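Local coordinates for malonyl acyl carrier protein transacylase (Streptococcus pneumoniae, PDB 3IM8) that probably transfers the malonyl group from malonyl-CoA to holo-acyl carrier protein, the step that supplies malonyl units for fatty acid synthesis, at residues H199-L210 with L244-V252; A211-F222 with M235-T245. One frame throughout, in Å; residues are numbered along the deposited sequence.

Contact 1 (H199-L210 with L244-V252). With ACT (acetate ion), chain B.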
# COMPACT_ATOMS: atom_id res chain seq x y z
N HIS A 199 5.11 -1.51 9.83
CA HIS A 199 6.21 -0.63 9.35
C HIS A 199 7.06 -0.04 10.51
O HIS A 199 7.63 1.05 10.41
CB HIS A 199 5.74 0.43 8.32
CG HIS A 199 4.81 -0.12 7.28
ND1 HIS A 199 5.25 -0.90 6.23
CD2 HIS A 199 3.47 -0.01 7.13
CE1 HIS A 199 4.21 -1.26 5.49
NE2 HIS A 199 3.12 -0.73 6.01
N THR A 200 7.18 -0.86 11.58
CA THR A 200 8.08 -0.66 12.74
C THR A 200 8.77 -2.02 13.07
O THR A 200 8.35 -3.08 12.58
CB THR A 200 7.28 -0.15 13.99
OG1 THR A 200 6.55 -1.23 14.61
CG2 THR A 200 6.31 1.01 13.63
N SER A 201 9.84 -1.98 13.88
CA SER A 201 10.51 -3.23 14.33
C SER A 201 9.61 -4.26 15.00
O SER A 201 9.95 -5.45 15.06
CB SER A 201 11.64 -2.92 15.30
OG SER A 201 11.97 -1.55 15.13
N LEU A 202 8.46 -3.83 15.51
CA LEU A 202 7.51 -4.79 16.10
C LEU A 202 7.19 -5.87 15.09
O LEU A 202 6.85 -7.00 15.46
CB LEU A 202 6.24 -4.12 16.60
CG LEU A 202 6.59 -3.15 17.74
CD1 LEU A 202 5.56 -2.05 17.90
CD2 LEU A 202 6.85 -3.91 19.07
N LEU A 203 7.37 -5.55 13.81
CA LEU A 203 7.02 -6.53 12.77
C LEU A 203 8.17 -7.42 12.36
O LEU A 203 8.03 -8.22 11.42
CB LEU A 203 6.40 -5.84 11.54
CG LEU A 203 4.87 -5.76 11.80
CD1 LEU A 203 4.54 -4.85 13.02
CD2 LEU A 203 4.12 -5.32 10.57
N GLU A 204 9.30 -7.30 13.04
CA GLU A 204 10.50 -8.13 12.74
C GLU A 204 10.18 -9.63 12.70
O GLU A 204 10.56 -10.30 11.76
CB GLU A 204 11.69 -7.77 13.67
CG GLU A 204 13.10 -7.96 13.02
CD GLU A 204 13.53 -9.43 12.97
OE1 GLU A 204 14.44 -9.82 12.22
OE2 GLU A 204 12.94 -10.23 13.71
N PRO A 205 9.45 -10.16 13.70
CA PRO A 205 8.98 -11.56 13.58
C PRO A 205 8.19 -11.85 12.28
O PRO A 205 8.40 -12.91 11.62
CB PRO A 205 8.06 -11.75 14.81
CG PRO A 205 8.57 -10.75 15.85
CD PRO A 205 9.12 -9.56 15.03
N ALA A 206 7.29 -10.95 11.90
CA ALA A 206 6.58 -11.11 10.64
C ALA A 206 7.60 -11.22 9.47
O ALA A 206 7.53 -12.16 8.64
CB ALA A 206 5.55 -9.97 10.42
N SER A 207 8.55 -10.27 9.44
CA SER A 207 9.50 -10.16 8.33
C SER A 207 10.38 -11.42 8.12
O SER A 207 10.82 -11.70 6.99
CB SER A 207 10.36 -8.92 8.50
OG SER A 207 11.34 -9.16 9.45
N GLN A 208 10.60 -12.17 9.21
CA GLN A 208 11.38 -13.43 9.19
C GLN A 208 10.65 -14.52 8.50
O GLN A 208 11.24 -15.28 7.72
CB GLN A 208 11.72 -13.90 10.61
CG GLN A 208 12.91 -13.19 11.24
CD GLN A 208 14.25 -13.70 10.69
OE1 GLN A 208 14.69 -13.27 9.60
NE2 GLN A 208 14.91 -14.62 11.44
N LYS A 209 9.36 -14.61 8.79
CA LYS A 209 8.53 -15.61 8.17
C LYS A 209 8.38 -15.25 6.68
O LYS A 209 8.35 -16.13 5.83
CB LYS A 209 7.17 -15.69 8.86
CG LYS A 209 7.10 -16.53 10.19
CD LYS A 209 5.63 -16.89 10.56
CE LYS A 209 5.48 -17.59 11.93
NZ LYS A 209 6.14 -18.97 11.99
N LEU A 210 8.33 -13.94 6.39
CA LEU A 210 7.99 -13.51 5.04
C LEU A 210 9.23 -13.76 4.21
O LEU A 210 9.13 -14.19 3.08
CB LEU A 210 7.56 -12.05 4.98
CG LEU A 210 7.23 -11.35 3.63
CD1 LEU A 210 6.01 -11.94 2.98
CD2 LEU A 210 6.98 -9.91 3.86
N LEU A 244 11.27 -6.50 0.20
CA LEU A 244 9.94 -6.83 0.68
C LEU A 244 10.01 -7.34 2.13
O LEU A 244 9.13 -7.06 2.95
CB LEU A 244 9.27 -7.83 -0.24
CG LEU A 244 8.96 -7.22 -1.61
CD1 LEU A 244 8.54 -8.32 -2.48
CD2 LEU A 244 7.91 -6.09 -1.54
N THR A 245 11.07 -8.08 2.42
CA THR A 245 11.38 -8.47 3.76
C THR A 245 11.44 -7.28 4.71
O THR A 245 10.78 -7.32 5.72
CB THR A 245 12.66 -9.28 3.80
OG1 THR A 245 12.38 -10.54 3.21
CG2 THR A 245 13.14 -9.46 5.26
N ARG A 246 12.18 -6.23 4.37
CA ARG A 246 12.28 -5.02 5.22
C ARG A 246 11.03 -4.14 5.19
O ARG A 246 10.71 -3.49 6.19
CB ARG A 246 13.52 -4.20 4.87
CG ARG A 246 14.83 -4.99 5.18
CD ARG A 246 16.03 -4.08 5.22
NE ARG A 246 16.32 -3.51 3.92
CZ ARG A 246 16.37 -2.21 3.63
NH1 ARG A 246 16.14 -1.27 4.53
NH2 ARG A 246 16.67 -1.83 2.41
N GLN A 247 10.34 -4.12 4.05
CA GLN A 247 9.18 -3.25 3.88
C GLN A 247 8.17 -3.33 5.04
O GLN A 247 7.64 -2.28 5.43
CB GLN A 247 8.47 -3.50 2.54
CG GLN A 247 7.35 -2.55 2.22
CD GLN A 247 6.14 -3.31 1.63
OE1 GLN A 247 5.77 -4.40 2.11
NE2 GLN A 247 5.53 -2.74 0.59
N VAL A 248 7.91 -4.53 5.56
CA VAL A 248 6.88 -4.76 6.62
C VAL A 248 7.31 -4.17 7.98
O VAL A 248 6.48 -3.84 8.84
CB VAL A 248 6.35 -6.27 6.69
CG1 VAL A 248 5.68 -6.71 5.39
CG2 VAL A 248 7.46 -7.26 7.04
N LYS A 249 8.61 -3.96 8.15
CA LYS A 249 9.15 -3.47 9.42
C LYS A 249 9.87 -2.13 9.30
O LYS A 249 10.46 -1.68 10.26
CB LYS A 249 10.08 -4.56 10.04
CG LYS A 249 11.39 -4.75 9.24
CD LYS A 249 12.36 -5.74 9.88
CE LYS A 249 13.19 -6.36 8.79
NZ LYS A 249 14.40 -6.95 9.36
N GLU A 250 9.84 -1.48 8.12
CA GLU A 250 10.47 -0.14 7.94
C GLU A 250 9.48 0.91 7.38
O GLU A 250 8.42 0.54 6.83
CB GLU A 250 11.72 -0.27 7.05
CG GLU A 250 12.82 -1.02 7.76
CD GLU A 250 14.11 -1.09 6.99
OE1 GLU A 250 14.45 -0.15 6.24
OE2 GLU A 250 14.81 -2.09 7.18
N PRO A 251 9.78 2.23 7.52
CA PRO A 251 8.83 3.27 7.05
C PRO A 251 8.49 3.15 5.55
O PRO A 251 9.34 2.85 4.75
CB PRO A 251 9.55 4.59 7.36
CG PRO A 251 10.60 4.24 8.40
CD PRO A 251 10.97 2.82 8.20
N VAL A 252 7.23 3.34 5.21
CA VAL A 252 6.80 3.61 3.82
C VAL A 252 6.96 5.10 3.43
O VAL A 252 6.39 6.01 4.01
CB VAL A 252 5.36 3.14 3.60
CG1 VAL A 252 4.87 3.51 2.18
CG2 VAL A 252 5.25 1.63 3.82
C ACT B . -0.24 -2.61 5.25
O ACT B . 0.87 -2.08 5.65
OXT ACT B . -0.27 -3.72 4.47
CH3 ACT B . -1.42 -1.81 5.77

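Contact 2 (A211-F222 with M235-T245)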
# COMPACT_ATOMS: atom_id res chain seq x y z
N ALA A 211 10.41 -13.58 4.83
CA ALA A 211 11.68 -13.81 4.12
C ALA A 211 11.87 -15.27 3.68
O ALA A 211 12.31 -15.54 2.53
CB ALA A 211 12.88 -13.29 4.94
N GLU A 212 11.44 -16.20 4.54
CA GLU A 212 11.44 -17.62 4.19
C GLU A 212 10.49 -17.84 3.03
O GLU A 212 10.79 -18.60 2.11
CB GLU A 212 10.97 -18.54 5.35
CG GLU A 212 11.60 -18.37 6.72
CD GLU A 212 10.92 -19.30 7.79
OE1 GLU A 212 10.23 -18.81 8.75
OE2 GLU A 212 11.04 -20.53 7.63
N THR A 213 9.31 -17.20 3.07
CA THR A 213 8.30 -17.44 2.02
C THR A 213 8.81 -16.85 0.73
O THR A 213 8.63 -17.45 -0.32
CB THR A 213 6.92 -16.81 2.36
OG1 THR A 213 6.40 -17.41 3.55
CG2 THR A 213 5.92 -17.08 1.22
N LEU A 214 9.41 -15.66 0.83
CA LEU A 214 9.90 -14.95 -0.36
C LEU A 214 11.02 -15.72 -1.07
O LEU A 214 11.08 -15.73 -2.31
CB LEU A 214 10.33 -13.51 -0.04
CG LEU A 214 9.17 -12.53 0.17
CD1 LEU A 214 9.70 -11.31 0.94
CD2 LEU A 214 8.50 -12.19 -1.17
N ALA A 215 11.91 -16.34 -0.29
CA ALA A 215 12.99 -17.18 -0.87
C ALA A 215 12.49 -18.22 -1.92
O ALA A 215 13.19 -18.57 -2.90
CB ALA A 215 13.79 -17.87 0.27
N GLN A 216 11.25 -18.67 -1.71
CA GLN A 216 10.56 -19.59 -2.61
C GLN A 216 9.96 -18.94 -3.86
O GLN A 216 9.55 -19.64 -4.79
CB GLN A 216 9.45 -20.37 -1.85
CG GLN A 216 9.99 -21.32 -0.75
CD GLN A 216 11.27 -22.07 -1.18
OE1 GLN A 216 12.24 -22.12 -0.42
NE2 GLN A 216 11.29 -22.63 -2.40
N VAL A 217 9.87 -17.61 -3.85
CA VAL A 217 9.22 -16.92 -4.95
C VAL A 217 10.28 -16.53 -5.94
O VAL A 217 11.31 -15.94 -5.58
CB VAL A 217 8.46 -15.64 -4.50
CG1 VAL A 217 7.85 -14.89 -5.72
CG2 VAL A 217 7.39 -15.94 -3.41
N SER A 218 9.98 -16.80 -7.19
CA SER A 218 10.90 -16.61 -8.25
C SER A 218 10.45 -15.36 -8.98
O SER A 218 9.38 -15.35 -9.61
CB SER A 218 10.84 -17.87 -9.14
OG SER A 218 11.18 -17.58 -10.48
N PHE A 219 11.25 -14.30 -8.92
CA PHE A 219 10.87 -13.05 -9.57
C PHE A 219 11.44 -13.02 -11.01
O PHE A 219 12.40 -13.75 -11.27
CB PHE A 219 11.28 -11.84 -8.71
CG PHE A 219 10.56 -11.79 -7.38
CD1 PHE A 219 11.15 -12.29 -6.23
CD2 PHE A 219 9.27 -11.28 -7.28
CE1 PHE A 219 10.50 -12.24 -5.02
CE2 PHE A 219 8.60 -11.23 -6.06
CZ PHE A 219 9.22 -11.73 -4.93
N SER A 220 10.80 -12.24 -11.91
CA SER A 220 11.20 -12.06 -13.33
C SER A 220 11.78 -10.68 -13.54
O SER A 220 11.82 -9.87 -12.62
CB SER A 220 10.01 -12.18 -14.29
OG SER A 220 9.52 -13.51 -14.44
N ASP A 221 12.19 -10.41 -14.79
CA ASP A 221 12.67 -9.09 -15.19
C ASP A 221 11.54 -8.04 -15.09
O ASP A 221 10.39 -8.36 -15.43
CB ASP A 221 13.13 -9.16 -16.66
CG ASP A 221 14.54 -9.73 -16.83
OD1 ASP A 221 14.96 -9.99 -18.00
OD2 ASP A 221 15.25 -9.85 -15.81
N PHE A 222 11.86 -6.83 -14.64
CA PHE A 222 10.92 -5.69 -14.67
C PHE A 222 10.59 -5.28 -16.10
O PHE A 222 11.50 -5.07 -16.89
CB PHE A 222 11.48 -4.46 -13.91
CG PHE A 222 11.39 -4.57 -12.38
CD1 PHE A 222 12.50 -4.91 -11.62
CD2 PHE A 222 10.18 -4.33 -11.71
CE1 PHE A 222 12.43 -4.99 -10.22
CE2 PHE A 222 10.08 -4.40 -10.30
CZ PHE A 222 11.19 -4.73 -9.55
N MET A 235 13.30 -0.03 -8.00
CA MET A 235 13.72 -1.34 -7.51
C MET A 235 14.43 -2.19 -8.58
O MET A 235 14.07 -2.16 -9.75
CB MET A 235 12.49 -2.06 -6.93
CG MET A 235 12.83 -3.34 -6.17
SD MET A 235 11.36 -4.08 -5.48
CE MET A 235 11.03 -3.03 -4.14
N GLN A 236 15.46 -2.92 -8.14
CA GLN A 236 16.29 -3.81 -8.98
C GLN A 236 15.93 -5.23 -8.66
O GLN A 236 15.62 -5.53 -7.53
CB GLN A 236 17.81 -3.60 -8.76
CG GLN A 236 18.31 -2.12 -8.75
CD GLN A 236 18.15 -1.47 -10.12
OE1 GLN A 236 18.76 -1.92 -11.10
NE2 GLN A 236 17.31 -0.42 -10.21
N LYS A 237 15.95 -6.09 -9.69
CA LYS A 237 15.40 -7.44 -9.60
C LYS A 237 16.07 -8.25 -8.50
O LYS A 237 15.40 -9.02 -7.79
CB LYS A 237 15.52 -8.17 -10.96
CG LYS A 237 15.15 -9.66 -10.99
CD LYS A 237 15.25 -10.18 -12.43
CE LYS A 237 15.07 -11.68 -12.57
NZ LYS A 237 15.15 -12.11 -14.03
N GLU A 238 17.38 -8.05 -8.35
CA GLU A 238 18.17 -8.89 -7.46
C GLU A 238 17.91 -8.52 -6.00
O GLU A 238 18.35 -9.21 -5.10
CB GLU A 238 19.66 -8.74 -7.83
CG GLU A 238 20.26 -7.32 -7.65
CD GLU A 238 20.18 -6.42 -8.91
OE1 GLU A 238 20.71 -5.28 -8.82
OE2 GLU A 238 19.62 -6.80 -9.98
N ASP A 239 17.19 -7.41 -5.77
CA ASP A 239 16.91 -6.90 -4.42
C ASP A 239 15.48 -7.09 -3.96
O ASP A 239 15.21 -6.91 -2.78
CB ASP A 239 17.12 -5.37 -4.33
CG ASP A 239 18.58 -4.95 -4.51
OD1 ASP A 239 19.50 -5.67 -4.09
OD2 ASP A 239 18.78 -3.86 -5.08
N ILE A 240 14.55 -7.36 -4.86
CA ILE A 240 13.11 -7.49 -4.46
C ILE A 240 12.86 -8.17 -3.07
O ILE A 240 12.22 -7.59 -2.21
CB ILE A 240 12.27 -8.16 -5.58
CG1 ILE A 240 12.39 -7.38 -6.89
CG2 ILE A 240 10.78 -8.36 -5.16
CD1 ILE A 240 12.09 -8.24 -8.10
N ALA A 241 13.30 -9.42 -2.86
CA ALA A 241 12.90 -10.16 -1.65
C ALA A 241 13.47 -9.54 -0.38
O ALA A 241 12.78 -9.47 0.65
CB ALA A 241 13.36 -11.51 -1.74
N GLN A 242 14.72 -9.07 -0.48
CA GLN A 242 15.38 -8.38 0.62
C GLN A 242 14.57 -7.13 0.98
O GLN A 242 14.41 -6.79 2.15
CB GLN A 242 16.81 -7.96 0.22
CG GLN A 242 17.79 -7.79 1.40
CD GLN A 242 18.08 -6.33 1.87
OE1 GLN A 242 17.85 -5.35 1.13
NE2 GLN A 242 18.62 -6.20 3.10
N LEU A 243 14.09 -6.44 -0.05
CA LEU A 243 13.36 -5.19 0.15
C LEU A 243 11.94 -5.45 0.69
O LEU A 243 11.46 -4.72 1.55
CB LEU A 243 13.36 -4.36 -1.14
CG LEU A 243 14.68 -3.66 -1.51
CD1 LEU A 243 14.71 -3.10 -2.97
CD2 LEU A 243 15.08 -2.56 -0.55
N LEU A 244 11.27 -6.50 0.20
CA LEU A 244 9.94 -6.83 0.68
C LEU A 244 10.01 -7.34 2.13
O LEU A 244 9.13 -7.06 2.95
CB LEU A 244 9.27 -7.83 -0.24
CG LEU A 244 8.96 -7.22 -1.61
CD1 LEU A 244 8.54 -8.32 -2.48
CD2 LEU A 244 7.91 -6.09 -1.54
N THR A 245 11.07 -8.08 2.42
CA THR A 245 11.38 -8.47 3.76
C THR A 245 11.44 -7.28 4.71
O THR A 245 10.78 -7.32 5.72
CB THR A 245 12.66 -9.28 3.80
OG1 THR A 245 12.38 -10.54 3.21
CG2 THR A 245 13.14 -9.46 5.26

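Contact 1 (H199-L210 with L244-V252)
With CG of His199 turned beside its own backbone N (chi1 -44°) and the ring swung by chi2 (-75°), the imidazole turns ND1 to the carbonyl of Gln247. His199 is predicted, with Ser90, to belong to the active site of this acyltransferase domain. His199 ND1 donates to Gln247 O (2.9 Å, 156° at the hydrogen), with the oxygen lying in the ring plane, so the bond fixes the ring's rotation and directs His199 NE2 to the acetate, to whose O it hydrogen-bonds at 2.6 Å. That acetate, probably from the crystallisation liquor, is also hydrogen-bonded by Ser90 and Arg115. The His199 backbone is gripped as well: its N donates to Val248 O, from above the carbonyl plane. Val252 CG2 makes a CH-pi contact over one face of the imidazole, 3.6 Å from the centroid of the His199 ring. Farther along, Val248 CG2 packs on Ser207 CB at 3.6 Å, while its CG1 meets Leu210 CD2. The extended Lys249 chain runs alongside Glu204, their charged ends too far apart for a salt bridge, and Lys249 CE passes 3.4 Å from Ser207 OG, which itself donates to Glu204 O on an in-plane lone pair.

Contact 2 (A211-F222 with M235-T245)
Ile240 CG2 sits over the centre of the Phe219 ring in a CH-pi contact, 3.6 Å from the centroid and 9° off the ring normal. The two residues lie where a pair of antiparallel helices, 204-215 and 240-247 of the acyltransferase fold, gives way to the loop that follows the first helix; the short helical segments 211-215 and 240-245 run at 158° to each other, their axes 9.5 Å apart at the closest. CG2 reaches the ring because it stands anti to the Ile240 backbone N, whereas CG1 lies beside that N and carries CD1 between Phe219 CB and the Phe222 ring. Val217 CG1 packs on the opposite face of Phe219, and Leu214 CD2 meets the ring edge in its plane, so neighbours in the same segment help hold the phenyl group in place. Leu214 in turn faces the helix: its CB touches Ala241 CB at 4.0 Å, and its CD1 reaches Leu244 CB at 3.7 Å. One turn earlier, Ala211 CB approaches Thr245 OG1, a hydroxyl that donates to Ala241 O; that oxygen also accepts from Thr245 N, the two donors arriving from opposite faces of the carbonyl plane. At the other end, Phe222 turns its edge to Lys237 N and brings CE1 to 3.3 Å from Met235 O. Outside the two segments, Leu97 of helix 92-99 and the loop residues Ser100 and Ala102 also touch this phenyl group. Lys237 is extended throughout and runs across the Ser220 carbonyl, its CD 3.4 Å from Ser220 O, to an exposed salt bridge in which NZ meets Asp221 OD2 at 2.9 Å from above the carboxylate plane.

How the contacts relate
From the N terminus, the chain passes through the predicted active-site Ser90 and four strands of the mixed sheet before reaching His199, where the first segment of contact 1 leads into helix 204-215. The C-terminal end of that helix and the loop beyond it form the first segment of contact 2. After a connection without helix or strand, the chain returns at 235-245 and closes the inner loop; the last turn of helix 240-247 and the loop after it, 244-252, close the outer loop. Contact 2 is therefore nested within contact 1, and the two share Leu244 and Thr245. Together they pair the helices along their length, from the predicted active site and strand 252-253 to the more exposed loops beside helix 92-99.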